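PDB 5ULB: putative sugar ABC transporter from Yersinia enterocolitica subsp. enterocolitica 8081, which binds a selenium analogue of methylthioribose, 5-Se-methyl-5-seleno-ribofuranose, and probably serves as the periplasmic binding component of a sugar ABC transporter. Local coordinates for residues Q19-V24 with K75-I80. Numbering follows the deposited sequence.
Sequences QIKIAV and KYDGII
With CG turned beside its own backbone N and anti to its carbonyl carbon (chi1 -80°), Y76 lays its ring across A23, while the same kind of turn in D77 (chi1 -66°) carries the carboxylate to the backbone of K21. Both residues lead into strand 78-82, which runs parallel to strand 21-26 in the Rossmann-like sheet of a periplasmic binding protein, the two joined through helix 32-48, strand 51-56 and helix 61-73. Alanine suits position 23 because its small CB can sit directly over the centre of the Y76 ring, 3.6 Å from the centroid, a CH-pi contact; K21 O lies at the ring edge. The hydroxyl of Y76 reaches on to D53 of strand 51-56. K21 O, in turn, accepts both D77 N at 2.8 Å and the longer bond from G78 N. Farther along, A23 N donates to G78 O at 3.0 Å and I80 N to A23 O at 2.8 Å, the regular parallel ladder. Glycine at 78 leaves room for I22 CD1, which packs 4.0 Å from G78 CA, on the sheet face where V24 and I80 also lie and which helices 32-48 and 262-278 cover. The short carboxylate of D77 supplies an acceptor where backbone pairing begins: H16 holds OD1, a water donates to OD2, and the anti lone pair of D77 OD2 receives K21 N at 2.8 Å, nearly straight at 166°.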
ATOM      1  N   GLN A  19     -17.202  -8.247  22.051  1.00 17.12           N
ATOM      2  CA  GLN A  19     -16.144  -8.327  21.079  1.00 15.65           C
ATOM      3  C   GLN A  19     -15.184  -7.163  21.268  1.00 13.44           C
ATOM      4  O   GLN A  19     -15.548  -6.016  21.533  1.00 15.31           O
ATOM      5  CB  GLN A  19     -16.611  -8.280  19.564  1.00 19.37           C
ATOM      6  CG  GLN A  19     -17.359  -9.448  19.124  1.00 23.89           C
ATOM      7  CD  GLN A  19     -17.549  -9.203  17.639  1.00 22.32           C
ATOM      8  OE1 GLN A  19     -18.396  -8.385  17.328  1.00 23.84           O
ATOM      9  NE2 GLN A  19     -16.770  -9.849  16.762  1.00 25.66           N
ATOM     10  N   ILE A  20     -13.896  -7.480  21.054  1.00 13.05           N
ATOM     11  CA  ILE A  20     -12.899  -6.426  20.831  1.00 12.18           C
ATOM     12  C   ILE A  20     -13.279  -5.701  19.536  1.00 11.56           C
ATOM     13  O   ILE A  20     -13.567  -6.359  18.537  1.00 14.33           O
ATOM     14  CB  ILE A  20     -11.519  -7.045  20.779  1.00 14.00           C
ATOM     15  CG1 ILE A  20     -11.074  -7.651  22.134  1.00 21.72           C
ATOM     16  CG2 ILE A  20     -10.483  -6.074  20.213  1.00 15.55           C
ATOM     17  CD1 ILE A  20     -10.786  -6.701  23.134  1.00 24.94           C
ATOM     18  N   LYS A  21     -13.238  -4.362  19.565  1.00 11.78           N
ATOM     19  CA  LYS A  21     -13.636  -3.561  18.408  1.00 11.66           C
ATOM     20  C   LYS A  21     -12.466  -2.726  17.916  1.00 10.51           C
ATOM     21  O   LYS A  21     -11.826  -2.010  18.734  1.00 11.31           O
ATOM     22  CB  LYS A  21     -14.847  -2.694  18.759  1.00 16.81           C
ATOM     23  CG  LYS A  21     -15.974  -3.496  19.345  1.00 20.99           C
ATOM     24  CD  LYS A  21     -17.111  -2.754  19.983  1.00 27.18           C
ATOM     25  CE  LYS A  21     -18.089  -3.819  20.514  1.00 37.95           C
ATOM     26  NZ  LYS A  21     -17.658  -4.514  21.778  1.00 34.82           N
ATOM     27  N   ILE A  22     -12.211  -2.786  16.612  1.00 10.96           N
ATOM     28  CA  ILE A  22     -11.128  -2.087  15.965  1.00 10.52           C
ATOM     29  C   ILE A  22     -11.700  -1.145  14.883  1.00 10.23           C
ATOM     30  O   ILE A  22     -12.557  -1.581  14.096  1.00 12.67           O
ATOM     31  CB  ILE A  22     -10.152  -3.075  15.279  1.00 11.04           C
ATOM     32  CG1 ILE A  22      -9.723  -4.165  16.245  1.00 12.74           C
ATOM     33  CG2 ILE A  22      -8.967  -2.356  14.673  1.00 12.44           C
ATOM     34  CD1 ILE A  22      -8.996  -3.811  17.475  1.00 14.10           C
ATOM     35  N   ALA A  23     -11.216   0.073  14.866  1.00 10.10           N
ATOM     36  CA  ALA A  23     -11.573   1.029  13.783  1.00  9.72           C
ATOM     37  C   ALA A  23     -10.344   1.159  12.861  1.00 10.66           C
ATOM     38  O   ALA A  23      -9.221   1.406  13.369  1.00 11.73           O
ATOM     39  CB  ALA A  23     -11.992   2.343  14.344  1.00 12.01           C
ATOM     40  N   VAL A  24     -10.566   1.084  11.573  1.00  9.63           N
ATOM     41  CA  VAL A  24      -9.519   1.346  10.587  1.00  9.51           C
ATOM     42  C   VAL A  24      -9.902   2.571   9.774  1.00 10.13           C
ATOM     43  O   VAL A  24     -11.030   2.593   9.190  1.00 11.69           O
ATOM     44  CB  VAL A  24      -9.348   0.126   9.673  1.00 12.58           C
ATOM     45  CG1 VAL A  24      -8.251   0.333   8.652  1.00 13.47           C
ATOM     46  CG2 VAL A  24      -9.185  -1.131  10.491  1.00 16.81           C
ATOM     47  N   LYS A  75     -14.669   5.031  21.762  1.00 16.54           N
ATOM     48  CA  LYS A  75     -13.933   4.127  22.687  1.00 16.71           C
ATOM     49  C   LYS A  75     -13.689   2.735  22.075  1.00 14.16           C
ATOM     50  O   LYS A  75     -13.852   1.688  22.714  1.00 15.77           O
ATOM     51  CB  LYS A  75     -14.606   3.971  24.072  1.00 18.36           C
ATOM     52  CG  LYS A  75     -14.683   5.294  24.795  1.00 21.33           C
ATOM     53  CD  LYS A  75     -15.327   5.193  26.195  1.00 27.98           C
ATOM     54  CE  LYS A  75     -14.494   4.368  27.192  1.00 42.96           C
ATOM     55  NZ  LYS A  75     -15.084   4.387  28.597  1.00 61.35           N
ATOM     56  N   TYR A  76     -13.319   2.733  20.800  1.00 14.16           N
ATOM     57  CA  TYR A  76     -12.781   1.512  20.197  1.00 11.89           C
ATOM     58  C   TYR A  76     -11.631   0.979  21.049  1.00 11.95           C
ATOM     59  O   TYR A  76     -10.910   1.763  21.685  1.00 14.10           O
ATOM     60  CB  TYR A  76     -12.355   1.779  18.772  1.00 12.02           C
ATOM     61  CG  TYR A  76     -13.458   1.781  17.765  1.00 11.31           C
ATOM     62  CD1 TYR A  76     -14.169   2.919  17.484  1.00 12.84           C
ATOM     63  CD2 TYR A  76     -13.792   0.652  17.074  1.00 13.15           C
ATOM     64  CE1 TYR A  76     -15.211   2.944  16.563  1.00 13.88           C
ATOM     65  CE2 TYR A  76     -14.832   0.617  16.158  1.00 13.48           C
ATOM     66  CZ  TYR A  76     -15.517   1.809  15.895  1.00 13.21           C
ATOM     67  OH  TYR A  76     -16.554   1.818  14.948  1.00 15.48           O
ATOM     68  N   ASP A  77     -11.422  -0.355  20.996  1.00 11.65           N
ATOM     69  CA  ASP A  77     -10.290  -0.941  21.702  1.00 11.68           C
ATOM     70  C   ASP A  77      -8.969  -0.706  20.955  1.00 11.57           C
ATOM     71  O   ASP A  77      -7.922  -0.588  21.622  1.00 12.94           O
ATOM     72  CB  ASP A  77     -10.535  -2.423  21.803  1.00 12.12           C
ATOM     73  CG  ASP A  77     -11.734  -2.725  22.689  1.00 15.28           C
ATOM     74  OD1 ASP A  77     -11.734  -2.429  23.907  1.00 20.23           O
ATOM     75  OD2 ASP A  77     -12.767  -3.142  22.092  1.00 15.83           O
ATOM     76  N   GLY A  78      -9.026  -0.596  19.651  1.00 11.07           N
ATOM     77  CA  GLY A  78      -7.852  -0.287  18.882  1.00 10.77           C
ATOM     78  C   GLY A  78      -8.174   0.454  17.656  1.00 10.77           C
ATOM     79  O   GLY A  78      -9.361   0.410  17.164  1.00 10.62           O
ATOM     80  N   ILE A  79      -7.206   1.182  17.101  1.00  9.85           N
ATOM     81  CA  ILE A  79      -7.324   1.971  15.894  1.00 10.07           C
ATOM     82  C   ILE A  79      -6.140   1.688  14.996  1.00  9.74           C
ATOM     83  O   ILE A  79      -5.003   1.604  15.494  1.00 11.64           O
ATOM     84  CB  ILE A  79      -7.459   3.460  16.211  1.00 10.09           C
ATOM     85  CG1 ILE A  79      -8.804   3.790  16.875  1.00 11.49           C
ATOM     86  CG2 ILE A  79      -7.271   4.325  14.946  1.00 11.33           C
ATOM     87  CD1 ILE A  79      -9.013   5.175  17.386  1.00 14.37           C
ATOM     88  N   ILE A  80      -6.398   1.547  13.732  1.00  9.14           N
ATOM     89  CA  ILE A  80      -5.365   1.510  12.682  1.00  9.67           C
ATOM     90  C   ILE A  80      -5.567   2.686  11.797  1.00  9.46           C
ATOM     91  O   ILE A  80      -6.670   2.878  11.271  1.00 10.26           O
ATOM     92  CB  ILE A  80      -5.405   0.178  11.890  1.00  9.77           C
ATOM     93  CG1 ILE A  80      -5.076  -1.011  12.819  1.00 10.84           C
ATOM     94  CG2 ILE A  80      -4.424   0.183  10.707  1.00 10.16           C
ATOM     95  CD1 ILE A  80      -5.468  -2.344  12.202  1.00 12.76           C
TER
HETATM   96  O   HOH W   1     -15.212  -2.601  23.131  1.00 34.23           O